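Long-range contacts in C2 toxin component I (Clostridium botulinum, PDB 2J3X), which acts as the ADP-ribosyltransferase of the binary C2 toxin and, as in related binary toxins, probably modifies actin inside target cells: residues Q139-F144 with I400-P405; I364-L369 with V420-G425; D9-P14 with D97-V102. The protein carries 2 engineered substitutions. All blocks are in the same frame, centred on the assembly; numbering follows the deposited sequence.

Contact 1 (Q139-F144 with I400-P405); sequences QEYTKF and IFRITP
Gln139 lays its side-chain amide flat over one face of the Phe401 ring, with the planes 2° apart and Gln139 CD 3.5 Å above the ring centre. A glutamine suits this place because its flat end can stack while its polar atoms bond outward: OE1 accepts from Glu140 N (2.9 Å) and from Arg368, and NE2 donates to Glu424. The edge of Phe401 is turned toward the face of Tyr141 in an offset edge-to-face pair, centroids 5.9 Å apart.

The other tight part is Arg402. Its chain bends at chi3 (69°) and brings the guanidinium end-on to Thr142 O, which lies in the guanidinium plane and takes bonds from NH2 (2.8 Å) and NH1 (3.0 Å). NH2 approaches a lone pair of Thr142 O in the carbonyl plane, whereas NH1 comes to the same oxygen from above that plane. The buried Phe144 ring closes in with CE2 3.6 Å from Arg402 NH2. Packing is looser at the partly exposed Thr404, whose OG1 is 4.0 Å from Phe144 CE2, and where a water spans the distance from Tyr141 OH to Phe401 O.

A classic beta bulge, in which Phe401 and Arg402 both face Asp422, lets these consecutive residues reach the same partner segment. Strand 141-143, outermost in the eight-stranded sheet, pairs with strand 191-203; the contact thus joins two sheets.

Contact 2 (I364-L369 with V420-G425); sequences IFRLRL and VIDAEG
The Phe365 ring receives Ile421 over one face, with CD1 above the plane and offset toward the rim, while Ile421 CG2 touches Phe365 CE1 at 3.7 Å. The guanidinium of Arg366 is met at its edge by the Asp422 carboxylate, the two planes 61° apart: NH1 bonds OD1 at 2.8 Å in a salt bridge, on the syn side, though OD1 is tilted 17° from the guanidinium plane. Asp422 OD2 and a water taking a bond from NH1 do lie in that plane. The fully extended chain of Arg366 (chi3 177°) carries the guanidinium out alongside Asp422, pointing the same way, and its CD packs on Val420 CG1 at 3.8 Å. An arginine can do both, with its methylenes against valine and its charge against aspartate. Beyond this pair, Arg366 NE is salt-bridged to Asp220 and Asp422 OD2 to Arg402.

The two strands are parallel neighbours inside the five-stranded mixed sheet of the C-terminal ADP-ribosyltransferase fold. As in parallel pairing generally, one residue reaches two across the way: Arg366 N bonds Ile421 O at 2.8 Å, and Arg366 O accepts from Ala423 N at 3.2 Å. Phe365, Leu367, Ile421 and Ala423 share one apolar face, where the small Ala423 CB meets Leu367 CD2 at 4.1 Å. On the other face, Arg368 NH1 and Glu424 OE1, with Gln139 as common partner, form a long salt bridge of 3.8 Å; Arg368 NE is salt-bridged to Glu218. Past the last direct bond, Arg368 N to Ala423 O, a water links Arg368 O to Gly425 N.

Contact 3 (D9-P14 with D97-V102); sequences DFINKP and DAIGYV
Ile11 and Tyr101 approach from opposite directions, the isoleucine reaching the phenol end with two branches: CD1 and CG2 each come to 3.7 Å from Tyr101 OH. Ile11 CD1 also meets Ile99 CG2 at 4.1 Å, and is thereby set between the two strand side chains. A branched aliphatic residue fits here because it can touch the ring and the neighbouring isoleucine at once, while the tyrosine keeps its hydroxyl bonded to Asp153.

Asp9 passes obliquely over Ile99, its OD2 3.6 Å from Ile99 CD1. With CG turned away from the backbone N (chi1 -177°), the other oxygen, OD1, accepts from Ile11 N at 3.0 Å, forming an Asx turn. This internal bond fixes the carboxylate and the start of the loop, leaving van der Waals contact with the isoleucine. One water adds a polar link, accepting from Phe10 N and donating to Ile99 O, both at 2.7 Å.

The loop then makes a type II turn, closed by Lys13 N to Phe10 O (3.1 Å), whose third residue, Asn12, takes a positive phi (74°) that asparagine tolerates well. Pro14 follows as N-cap of helix 15-30. Immediately before Asp9, the backbone of Ile8 bonds to Asp97 and Ile99, beside strand 98-102, which is itself paired with strands 162-168 and 147-150.

Contact 3 comes first along the chain and closes before the others open; the segments of contacts 1 and 2 then alternate. Contacts 1 and 2 have centres about 9 Å apart and touch, since strands 397-411 and 414-426 follow each other and are neighbours in the five-stranded sheet, where Thr404 O and Val420 N probably bond. Contact 3 lies about 25 Å from contact 1 and 33 Å from contact 2, centre to centre, but its strand 98-102 belongs to the same eight-stranded sheet as strand 141-143. Contact 1 is therefore part of the seam between the two ADP-ribosyltransferase-like halves, contact 2 lies within the C-terminal one, and contact 3 packs the N-terminal loop against a strand of the N-terminal half.

Contact 1 (Q139-F144 with I400-P405)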
loop_
_atom_site.group_PDB
_atom_site.type_symbol
_atom_site.label_atom_id
_atom_site.label_comp_id
_atom_site.label_asym_id
_atom_site.label_seq_id
_atom_site.Cartn_x
_atom_site.Cartn_y
_atom_site.Cartn_z
ATOM N N GLN A 139 2.377 -12.047 -6.002
ATOM C CA GLN A 139 1.641 -10.818 -5.762
ATOM C C GLN A 139 2.438 -9.995 -4.766
ATOM O O GLN A 139 3.300 -10.536 -4.059
ATOM C CB GLN A 139 0.241 -11.129 -5.174
ATOM C CG GLN A 139 -0.614 -9.851 -4.964
ATOM C CD GLN A 139 -0.782 -9.073 -6.242
ATOM O OE1 GLN A 139 0.004 -8.168 -6.544
ATOM N NE2 GLN A 139 -1.779 -9.462 -7.042
ATOM N N GLU A 140 2.210 -8.684 -4.715
ATOM C CA GLU A 140 3.043 -7.835 -3.841
ATOM C C GLU A 140 2.175 -7.078 -2.864
ATOM O O GLU A 140 1.237 -6.341 -3.267
ATOM C CB GLU A 140 3.845 -6.870 -4.705
ATOM C CG GLU A 140 4.836 -6.013 -3.905
ATOM C CD GLU A 140 5.805 -5.285 -4.818
ATOM O OE1 GLU A 140 5.407 -4.900 -5.949
ATOM O OE2 GLU A 140 6.964 -5.085 -4.404
ATOM N N TYR A 141 2.453 -7.268 -1.579
ATOM C CA TYR A 141 1.576 -6.752 -0.505
ATOM C C TYR A 141 2.329 -5.781 0.375
ATOM O O TYR A 141 3.247 -6.166 1.101
ATOM C CB TYR A 141 1.115 -7.917 0.363
ATOM C CG TYR A 141 0.305 -8.925 -0.418
ATOM C CD1 TYR A 141 -1.052 -8.712 -0.697
ATOM C CD2 TYR A 141 0.913 -10.132 -0.867
ATOM C CE1 TYR A 141 -1.792 -9.673 -1.418
ATOM C CE2 TYR A 141 0.196 -11.080 -1.573
ATOM C CZ TYR A 141 -1.168 -10.857 -1.835
ATOM O OH TYR A 141 -1.889 -11.810 -2.536
ATOM N N THR A 142 1.947 -4.504 0.343
ATOM C CA THR A 142 2.701 -3.507 1.075
ATOM C C THR A 142 2.282 -3.394 2.538
ATOM O O THR A 142 1.069 -3.323 2.874
ATOM C CB THR A 142 2.483 -2.124 0.372
ATOM O OG1 THR A 142 2.760 -2.298 -1.021
ATOM C CG2 THR A 142 3.364 -1.005 0.999
ATOM N N LYS A 143 3.284 -3.323 3.429
ATOM C CA LYS A 143 3.066 -2.997 4.815
ATOM C C LYS A 143 3.256 -1.483 4.960
ATOM O O LYS A 143 4.359 -0.975 4.925
ATOM C CB LYS A 143 4.081 -3.759 5.696
ATOM C CG LYS A 143 3.763 -3.581 7.214
ATOM C CD LYS A 143 2.681 -4.568 7.688
ATOM C CE LYS A 143 2.437 -4.411 9.189
ATOM N NZ LYS A 143 1.336 -5.386 9.491
ATOM N N PHE A 144 2.142 -0.753 5.050
ATOM C CA PHE A 144 2.241 0.706 5.104
ATOM C C PHE A 144 2.921 1.228 6.356
ATOM O O PHE A 144 3.652 2.231 6.281
ATOM C CB PHE A 144 0.834 1.320 4.957
ATOM C CG PHE A 144 0.145 0.895 3.711
ATOM C CD1 PHE A 144 0.620 1.277 2.430
ATOM C CD2 PHE A 144 -1.009 0.101 3.801
ATOM C CE1 PHE A 144 -0.090 0.871 1.251
ATOM C CE2 PHE A 144 -1.708 -0.310 2.649
ATOM C CZ PHE A 144 -1.237 0.062 1.376
ATOM N N ILE A 400 -8.969 -5.751 -8.140
ATOM C CA ILE A 400 -8.646 -5.520 -6.764
ATOM C C ILE A 400 -8.110 -6.760 -6.126
ATOM O O ILE A 400 -8.731 -7.824 -6.221
ATOM C CB ILE A 400 -9.956 -5.119 -5.979
ATOM C CG1 ILE A 400 -10.500 -3.846 -6.680
ATOM C CG2 ILE A 400 -9.664 -4.898 -4.519
ATOM C CD1 ILE A 400 -11.932 -3.385 -6.124
ATOM N N PHE A 401 -6.961 -6.621 -5.479
ATOM C CA PHE A 401 -6.413 -7.782 -4.783
ATOM C C PHE A 401 -6.268 -7.599 -3.288
ATOM O O PHE A 401 -5.979 -8.579 -2.577
ATOM C CB PHE A 401 -5.110 -8.251 -5.506
ATOM C CG PHE A 401 -3.960 -7.299 -5.345
ATOM C CD1 PHE A 401 -3.141 -7.344 -4.143
ATOM C CD2 PHE A 401 -3.684 -6.340 -6.337
ATOM C CE1 PHE A 401 -2.060 -6.416 -3.981
ATOM C CE2 PHE A 401 -2.593 -5.403 -6.161
ATOM C CZ PHE A 401 -1.822 -5.436 -4.992
ATOM N N ARG A 402 -6.477 -6.389 -2.752
ATOM C CA ARG A 402 -6.517 -6.240 -1.295
ATOM C C ARG A 402 -7.128 -4.882 -0.999
ATOM O O ARG A 402 -6.997 -3.946 -1.793
ATOM C CB ARG A 402 -5.078 -6.269 -0.734
ATOM C CG ARG A 402 -5.018 -6.222 0.799
ATOM C CD ARG A 402 -3.529 -6.347 1.278
ATOM N NE ARG A 402 -2.770 -5.134 0.906
ATOM C CZ ARG A 402 -1.673 -4.679 1.538
ATOM N NH1 ARG A 402 -1.129 -5.373 2.552
ATOM N NH2 ARG A 402 -1.145 -3.501 1.165
ATOM N N ILE A 403 -7.800 -4.800 0.137
ATOM C CA ILE A 403 -8.457 -3.583 0.567
ATOM C C ILE A 403 -8.144 -3.452 2.017
ATOM O O ILE A 403 -8.448 -4.339 2.844
ATOM C CB ILE A 403 -10.018 -3.654 0.372
ATOM C CG1 ILE A 403 -10.340 -3.816 -1.096
ATOM C CG2 ILE A 403 -10.669 -2.325 0.878
ATOM C CD1 ILE A 403 -11.781 -4.380 -1.329
ATOM N N THR A 404 -7.525 -2.322 2.347
ATOM C CA THR A 404 -7.049 -2.048 3.693
ATOM C C THR A 404 -7.781 -0.861 4.343
ATOM O O THR A 404 -7.709 0.243 3.818
ATOM C CB THR A 404 -5.548 -1.672 3.617
ATOM O OG1 THR A 404 -4.830 -2.813 3.065
ATOM C CG2 THR A 404 -5.047 -1.448 5.025
ATOM N N PRO A 405 -8.441 -1.071 5.486
ATOM C CA PRO A 405 -9.118 0.115 6.131
ATOM C C PRO A 405 -8.089 1.046 6.782
ATOM O O PRO A 405 -7.074 0.565 7.332
ATOM C CB PRO A 405 -9.950 -0.521 7.277
ATOM C CG PRO A 405 -9.834 -1.987 7.097
ATOM C CD PRO A 405 -8.598 -2.296 6.267
HETATM O O HOH W 1 -4.440 -11.297 -3.204
#

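Contact 2 (I364-L369 with V420-G425)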
loop_
_atom_site.group_PDB
_atom_site.type_symbol
_atom_site.label_atom_id
_atom_site.label_comp_id
_atom_site.label_asym_id
_atom_site.label_seq_id
_atom_site.Cartn_x
_atom_site.Cartn_y
_atom_site.Cartn_z
ATOM N N ILE A 364 -9.973 4.807 -2.003
ATOM C CA ILE A 364 -8.682 5.249 -2.532
ATOM C C ILE A 364 -8.118 4.114 -3.379
ATOM O O ILE A 364 -7.635 3.155 -2.832
ATOM C CB ILE A 364 -7.704 5.523 -1.385
ATOM C CG1 ILE A 364 -8.268 6.505 -0.335
ATOM C CG2 ILE A 364 -6.316 5.959 -1.960
ATOM C CD1 ILE A 364 -7.664 6.299 1.102
ATOM N N PHE A 365 -8.163 4.239 -4.699
ATOM C CA PHE A 365 -7.544 3.234 -5.560
ATOM C C PHE A 365 -6.054 3.453 -5.563
ATOM O O PHE A 365 -5.595 4.552 -5.883
ATOM C CB PHE A 365 -8.043 3.242 -6.973
ATOM C CG PHE A 365 -9.370 2.531 -7.122
ATOM C CD1 PHE A 365 -9.424 1.158 -7.277
ATOM C CD2 PHE A 365 -10.550 3.258 -7.044
ATOM C CE1 PHE A 365 -10.671 0.490 -7.430
ATOM C CE2 PHE A 365 -11.799 2.588 -7.189
ATOM C CZ PHE A 365 -11.832 1.202 -7.370
ATOM N N ARG A 366 -5.343 2.411 -5.120
ATOM C CA ARG A 366 -3.864 2.415 -5.099
ATOM C C ARG A 366 -3.516 1.505 -6.292
ATOM O O ARG A 366 -3.470 0.283 -6.185
ATOM C CB ARG A 366 -3.394 1.902 -3.706
ATOM C CG ARG A 366 -1.816 1.817 -3.649
ATOM C CD ARG A 366 -1.341 1.617 -2.242
ATOM N NE ARG A 366 0.125 1.479 -2.241
ATOM C CZ ARG A 366 0.783 0.317 -2.106
ATOM N NH1 ARG A 366 0.104 -0.820 -1.914
ATOM N NH2 ARG A 366 2.151 0.320 -2.132
ATOM N N LEU A 367 -3.316 2.114 -7.461
ATOM C CA LEU A 367 -3.270 1.380 -8.727
ATOM C C LEU A 367 -1.820 1.058 -9.046
ATOM O O LEU A 367 -1.005 1.963 -9.107
ATOM C CB LEU A 367 -3.799 2.259 -9.899
ATOM C CG LEU A 367 -5.261 2.665 -9.646
ATOM C CD1 LEU A 367 -5.708 3.658 -10.705
ATOM C CD2 LEU A 367 -6.143 1.400 -9.642
ATOM N N ARG A 368 -1.508 -0.209 -9.278
ATOM C CA ARG A 368 -0.185 -0.535 -9.801
ATOM C C ARG A 368 -0.156 -0.299 -11.300
ATOM O O ARG A 368 -0.865 -0.971 -12.059
ATOM C CB ARG A 368 0.183 -1.997 -9.433
ATOM C CG ARG A 368 1.584 -2.428 -10.063
ATOM C CD ARG A 368 1.804 -3.948 -9.794
ATOM N NE ARG A 368 1.689 -4.179 -8.342
ATOM C CZ ARG A 368 1.172 -5.269 -7.744
ATOM N NH1 ARG A 368 0.701 -6.268 -8.452
ATOM N NH2 ARG A 368 1.082 -5.325 -6.394
ATOM N N LEU A 369 0.674 0.648 -11.734
ATOM C CA LEU A 369 0.831 0.903 -13.161
ATOM C C LEU A 369 2.034 0.129 -13.604
ATOM O O LEU A 369 3.127 0.491 -13.247
ATOM C CB LEU A 369 1.049 2.415 -13.420
ATOM C CG LEU A 369 -0.097 3.302 -12.840
ATOM C CD1 LEU A 369 0.111 4.811 -13.253
ATOM C CD2 LEU A 369 -1.513 2.789 -13.230
ATOM N N VAL A 420 -8.007 1.731 1.430
ATOM C CA VAL A 420 -7.006 1.739 0.363
ATOM C C VAL A 420 -7.155 0.461 -0.452
ATOM O O VAL A 420 -6.991 -0.640 0.092
ATOM C CB VAL A 420 -5.590 1.815 1.037
ATOM C CG1 VAL A 420 -4.464 1.737 -0.028
ATOM C CG2 VAL A 420 -5.512 3.152 1.866
ATOM N N ILE A 421 -7.493 0.643 -1.724
ATOM C CA ILE A 421 -7.900 -0.454 -2.578
ATOM C C ILE A 421 -6.716 -0.755 -3.521
ATOM O O ILE A 421 -6.497 -0.061 -4.533
ATOM C CB ILE A 421 -9.174 -0.062 -3.379
ATOM C CG1 ILE A 421 -10.328 0.270 -2.383
ATOM C CG2 ILE A 421 -9.581 -1.248 -4.314
ATOM C CD1 ILE A 421 -11.554 0.874 -3.125
ATOM N N ASP A 422 -5.963 -1.813 -3.216
ATOM C CA ASP A 422 -4.840 -2.203 -4.067
ATOM C C ASP A 422 -5.394 -2.918 -5.287
ATOM O O ASP A 422 -6.137 -3.901 -5.168
ATOM C CB ASP A 422 -3.938 -3.221 -3.306
ATOM C CG ASP A 422 -3.025 -2.549 -2.294
ATOM O OD1 ASP A 422 -2.561 -1.429 -2.586
ATOM O OD2 ASP A 422 -2.710 -3.163 -1.261
ATOM N N ALA A 423 -4.994 -2.469 -6.470
ATOM C CA ALA A 423 -5.452 -3.106 -7.686
ATOM C C ALA A 423 -4.325 -3.161 -8.714
ATOM O O ALA A 423 -3.450 -2.296 -8.744
ATOM C CB ALA A 423 -6.642 -2.411 -8.268
ATOM N N GLU A 424 -4.417 -4.172 -9.562
ATOM C CA GLU A 424 -3.367 -4.418 -10.617
ATOM C C GLU A 424 -4.053 -4.440 -11.975
ATOM O O GLU A 424 -5.276 -4.700 -12.062
ATOM C CB GLU A 424 -2.697 -5.777 -10.358
ATOM C CG GLU A 424 -3.721 -6.974 -10.551
ATOM C CD GLU A 424 -3.173 -8.361 -10.265
ATOM O OE1 GLU A 424 -1.973 -8.514 -9.860
ATOM O OE2 GLU A 424 -4.013 -9.287 -10.446
ATOM N N GLY A 425 -3.298 -4.161 -13.029
ATOM C CA GLY A 425 -3.838 -4.095 -14.404
ATOM C C GLY A 425 -4.123 -5.471 -14.956
ATOM O O GLY A 425 -3.341 -6.401 -14.735
HETATM O O HOH W 2 0.086 -4.014 -2.070
HETATM O O HOH W 3 -1.500 -1.732 -5.458
HETATM O O HOH W 4 -0.606 -3.562 -12.594
#

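Contact 3 (D9-P14 with D97-V102)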
loop_
_atom_site.group_PDB
_atom_site.type_symbol
_atom_site.label_atom_id
_atom_site.label_comp_id
_atom_site.label_asym_id
_atom_site.label_seq_id
_atom_site.Cartn_x
_atom_site.Cartn_y
_atom_site.Cartn_z
ATOM N N ASP A 9 19.866 -15.305 13.107
ATOM C CA ASP A 9 18.781 -16.300 12.950
ATOM C C ASP A 9 18.634 -17.011 14.280
ATOM O O ASP A 9 19.451 -17.884 14.608
ATOM C CB ASP A 9 19.089 -17.274 11.808
ATOM C CG ASP A 9 17.972 -18.270 11.554
ATOM O OD1 ASP A 9 17.050 -18.398 12.385
ATOM O OD2 ASP A 9 18.016 -18.965 10.509
ATOM N N PHE A 10 17.619 -16.607 15.031
ATOM C CA PHE A 10 17.325 -17.180 16.348
ATOM C C PHE A 10 16.252 -18.248 16.282
ATOM O O PHE A 10 15.821 -18.749 17.315
ATOM C CB PHE A 10 16.980 -16.072 17.350
ATOM C CG PHE A 10 18.179 -15.321 17.795
ATOM C CD1 PHE A 10 19.073 -15.915 18.702
ATOM C CD2 PHE A 10 18.477 -14.036 17.288
ATOM C CE1 PHE A 10 20.256 -15.259 19.093
ATOM C CE2 PHE A 10 19.691 -13.381 17.704
ATOM C CZ PHE A 10 20.530 -14.000 18.598
ATOM N N ILE A 11 15.862 -18.667 15.072
ATOM C CA ILE A 11 14.816 -19.681 15.012
ATOM C C ILE A 11 15.369 -21.008 15.510
ATOM O O ILE A 11 16.446 -21.427 15.067
ATOM C CB ILE A 11 14.237 -19.851 13.590
ATOM C CG1 ILE A 11 13.562 -18.511 13.190
ATOM C CG2 ILE A 11 13.249 -21.053 13.537
ATOM C CD1 ILE A 11 13.268 -18.432 11.643
ATOM N N ASN A 12 14.660 -21.599 16.475
ATOM C CA ASN A 12 15.082 -22.872 17.062
ATOM C C ASN A 12 16.282 -22.760 18.003
ATOM O O ASN A 12 16.835 -23.765 18.372
ATOM C CB ASN A 12 15.304 -23.991 15.992
ATOM C CG ASN A 12 15.072 -25.398 16.569
ATOM O OD1 ASN A 12 14.124 -25.594 17.356
ATOM N ND2 ASN A 12 15.917 -26.375 16.225
ATOM N N LYS A 13 16.637 -21.539 18.416
ATOM C CA LYS A 13 17.657 -21.324 19.455
ATOM C C LYS A 13 16.980 -20.981 20.773
ATOM O O LYS A 13 15.827 -20.529 20.780
ATOM C CB LYS A 13 18.610 -20.191 19.067
ATOM C CG LYS A 13 19.432 -20.521 17.802
ATOM C CD LYS A 13 20.437 -19.388 17.599
ATOM C CE LYS A 13 21.444 -19.583 16.448
ATOM N NZ LYS A 13 22.140 -18.258 15.971
ATOM N N PRO A 14 17.699 -21.137 21.896
ATOM C CA PRO A 14 17.056 -20.795 23.157
ATOM C C PRO A 14 16.539 -19.341 23.203
ATOM O O PRO A 14 17.251 -18.409 22.795
ATOM C CB PRO A 14 18.176 -20.996 24.182
ATOM C CG PRO A 14 19.031 -22.130 23.549
ATOM C CD PRO A 14 19.068 -21.694 22.083
ATOM N N ASP A 97 22.618 -10.172 7.291
ATOM C CA ASP A 97 21.209 -10.425 6.934
ATOM C C ASP A 97 20.479 -10.889 8.196
ATOM O O ASP A 97 21.120 -11.330 9.152
ATOM C CB ASP A 97 21.096 -11.535 5.912
ATOM C CG ASP A 97 21.573 -11.157 4.513
ATOM O OD1 ASP A 97 22.003 -10.003 4.250
ATOM O OD2 ASP A 97 21.456 -12.058 3.652
ATOM N N ALA A 98 19.134 -10.837 8.208
ATOM C CA ALA A 98 18.408 -11.280 9.401
ATOM C C ALA A 98 17.256 -12.096 8.869
ATOM O O ALA A 98 16.603 -11.682 7.912
ATOM C CB ALA A 98 17.886 -10.081 10.208
ATOM N N ILE A 99 17.004 -13.243 9.494
ATOM C CA ILE A 99 15.909 -14.115 9.063
ATOM C C ILE A 99 14.854 -14.086 10.183
ATOM O O ILE A 99 15.185 -14.200 11.361
ATOM C CB ILE A 99 16.432 -15.536 8.882
ATOM C CG1 ILE A 99 17.443 -15.549 7.700
ATOM C CG2 ILE A 99 15.284 -16.535 8.624
ATOM C CD1 ILE A 99 18.245 -16.783 7.674
ATOM N N GLY A 100 13.576 -14.018 9.813
ATOM C CA GLY A 100 12.554 -14.078 10.850
ATOM C C GLY A 100 11.181 -13.952 10.193
ATOM O O GLY A 100 11.046 -14.194 9.003
ATOM N N TYR A 101 10.178 -13.621 10.984
ATOM C CA TYR A 101 8.785 -13.746 10.559
ATOM C C TYR A 101 8.192 -12.355 10.516
ATOM O O TYR A 101 8.187 -11.640 11.553
ATOM C CB TYR A 101 8.016 -14.551 11.572
ATOM C CG TYR A 101 8.529 -15.943 11.769
ATOM C CD1 TYR A 101 8.605 -16.834 10.688
ATOM C CD2 TYR A 101 8.962 -16.375 13.047
ATOM C CE1 TYR A 101 9.054 -18.176 10.892
ATOM C CE2 TYR A 101 9.448 -17.716 13.242
ATOM C CZ TYR A 101 9.486 -18.583 12.171
ATOM O OH TYR A 101 9.943 -19.896 12.315
ATOM N N VAL A 102 7.688 -11.949 9.358
ATOM C CA VAL A 102 7.096 -10.610 9.292
ATOM C C VAL A 102 5.628 -10.585 9.721
ATOM O O VAL A 102 4.907 -11.564 9.581
ATOM C CB VAL A 102 7.278 -9.946 7.884
ATOM C CG1 VAL A 102 8.725 -9.476 7.697
ATOM C CG2 VAL A 102 6.940 -10.902 6.742
HETATM O O HOH W 5 15.955 -14.811 13.833
#